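Local coordinates for sensor protein (Vibrio cholerae, PDB 3BY9) that probably autophosphorylates on a histidine as a two-component sensor kinase, its extracytoplasmic domain, the part present here, sensing C4-dicarboxylates such as succinate, at residues A[109-114]-A[143-148]. Sequence-based numbering, arbitrary orientation. Where two conformers were deposited one is given.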
loop_
_atom_site.group_PDB
_atom_site.type_symbol
_atom_site.label_atom_id
_atom_site.label_comp_id
_atom_site.label_asym_id
_atom_site.label_seq_id
_atom_site.Cartn_x
_atom_site.Cartn_y
_atom_site.Cartn_z
ATOM N N LEU A 109 -9.708 7.037 9.663
ATOM C CA LEU A 109 -9.171 6.487 10.911
ATOM C C LEU A 109 -8.292 7.467 11.661
ATOM O O LEU A 109 -8.352 7.554 12.893
ATOM C CB LEU A 109 -8.357 5.230 10.665
ATOM C CG LEU A 109 -9.162 4.121 9.926
ATOM C CD1 LEU A 109 -8.233 2.956 9.523
ATOM C CD2 LEU A 109 -10.324 3.635 10.827
ATOM N N SER A 110 -7.491 8.259 10.949
ATOM C CA SER A 110 -6.619 9.152 11.708
ATOM C C SER A 110 -7.278 10.420 12.232
ATOM O O SER A 110 -6.783 11.016 13.214
ATOM C CB SER A 110 -5.378 9.518 10.870
ATOM O OG SER A 110 -4.520 8.381 10.778
ATOM N N ILE A 111 -8.380 10.848 11.619
ATOM C CA ILE A 111 -9.020 12.060 12.124
ATOM C C ILE A 111 -9.689 11.684 13.451
ATOM O O ILE A 111 -10.065 12.563 14.236
ATOM C CB ILE A 111 -10.023 12.669 11.094
ATOM C CG1 ILE A 111 -10.350 14.128 11.478
ATOM C CG2 ILE A 111 -11.296 11.791 10.929
ATOM C CD1 ILE A 111 -9.185 15.138 11.242
ATOM N N ALA A 112 -9.762 10.379 13.723
ATOM C CA ALA A 112 -10.357 9.908 15.016
ATOM C C ALA A 112 -9.237 9.836 16.089
ATOM O O ALA A 112 -9.423 9.333 17.222
ATOM C CB ALA A 112 -10.993 8.540 14.836
ATOM N N GLY A 113 -8.048 10.280 15.722
ATOM C CA GLY A 113 -6.964 10.359 16.692
ATOM C C GLY A 113 -5.958 9.254 16.779
ATOM O O GLY A 113 -5.171 9.230 17.722
ATOM N N GLN A 114 -5.933 8.346 15.809
ATOM C CA GLN A 114 -4.936 7.299 15.851
ATOM C C GLN A 114 -4.068 7.345 14.630
ATOM O O GLN A 114 -4.391 7.979 13.628
ATOM C CB GLN A 114 -5.558 5.903 15.913
ATOM C CG GLN A 114 -5.841 5.424 17.300
ATOM C CD GLN A 114 -7.188 5.879 17.776
ATOM O OE1 GLN A 114 -7.503 5.761 18.956
ATOM N NE2 GLN A 114 -8.006 6.392 16.853
ATOM N N LEU A 143 -6.915 18.796 14.777
ATOM C CA LEU A 143 -7.141 19.828 13.778
ATOM C C LEU A 143 -7.028 19.337 12.333
ATOM O O LEU A 143 -7.438 20.049 11.436
ATOM C CB LEU A 143 -6.078 20.928 13.952
ATOM C CG LEU A 143 -5.991 21.645 15.287
ATOM C CD1 LEU A 143 -4.837 22.717 15.156
ATOM C CD2 LEU A 143 -7.287 22.338 15.568
ATOM N N GLY A 144 -6.503 18.130 12.121
ATOM C CA GLY A 144 -6.334 17.664 10.744
ATOM C C GLY A 144 -5.498 16.387 10.756
ATOM O O GLY A 144 -5.286 15.773 11.794
ATOM N N VAL A 145 -4.984 16.015 9.590
ATOM C CA VAL A 145 -4.229 14.770 9.458
ATOM C C VAL A 145 -3.055 15.030 8.524
ATOM O O VAL A 145 -3.221 15.711 7.501
ATOM C CB VAL A 145 -5.115 13.672 8.770
ATOM C CG1 VAL A 145 -4.270 12.412 8.383
ATOM C CG2 VAL A 145 -6.226 13.208 9.741
ATOM N N ILE A 146 -1.888 14.498 8.892
ATOM C CA ILE A 146 -0.703 14.604 8.004
ATOM C C ILE A 146 -0.462 13.182 7.448
ATOM O O ILE A 146 -0.595 12.174 8.170
ATOM C CB ILE A 146 0.505 15.160 8.816
ATOM C CG1 ILE A 146 1.771 15.165 7.934
ATOM C CG2 ILE A 146 0.829 14.290 10.015
ATOM C CD1 ILE A 146 1.705 16.114 6.742
ATOM N N VAL A 147 -0.144 13.116 6.144
ATOM C CA VAL A 147 0.007 11.834 5.438
ATOM C C VAL A 147 1.312 11.786 4.682
ATOM O O VAL A 147 1.735 12.784 4.094
ATOM C CB VAL A 147 -1.105 11.681 4.370
ATOM C CG1 VAL A 147 -1.020 10.270 3.737
ATOM C CG2 VAL A 147 -2.520 11.873 5.020
ATOM N N VAL A 148 1.966 10.637 4.734
ATOM C CA VAL A 148 3.165 10.440 3.903
ATOM C C VAL A 148 2.805 9.234 2.999
ATOM O O VAL A 148 2.362 8.211 3.507
ATOM C CB VAL A 148 4.355 10.055 4.795
ATOM C CG1 VAL A 148 5.534 9.504 3.928
ATOM C CG2 VAL A 148 4.884 11.327 5.498
#
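In the membrane-distal PAS-like half of the DctB sensor domain, the C-terminal end of helix 105-110 rests on the central strand of the five-stranded antiparallel sheet, where Ser-110 and Ile-111 pack against Val-145 and Gly-144. No hydrogen bond joins the two segments; the contact is apolar and small, burying 156 Å² in all. Val-145 projects from strand 141-150 toward the helix end and meets it with both methyls. Its CG1 lies 4.0 Å from Ser-110 CB, while CG2 packs against the backbone, 3.7 Å from Ile-111 N. The same CG2 also touches Ile-111 CD1 at 3.8 Å, the two side chains crossing at about a right angle. With CG1 of Ile-111 anti to the backbone N (chi1 -163°) and chi2 near 72°, the CG1-CD1 bond points almost straight at the strand, and CD1 ends 3.8 Å from Gly-144 CA.

Ser-110 presents its CB to the valine and turns its hydroxyl to polar partners: OG donates to Gln-114 O at 2.9 Å, tilted 15° from the carbonyl plane, and is also hydrogen-bonded to Ser-116 OG, tying the helix end to the start of edge strand 116-121. A type I turn from Ser-110 to Gly-113, closed by Gly-113 N to Ser-110 O at 2.9 Å, lets the chain leave the helix through a glycine with positive phi. Ala-133 of strand 128-138 touches both Ser-110 and Val-145, and Tyr-106, which binds succinate in a ligand-bound structure of this protein though none is bound here, lies close to the valine. The arrangement is that of a PAS-like sensor fold, in which the end of a short helix and the turn after it pack on the central strand of the antiparallel sheet, near the dicarboxylate-binding residues.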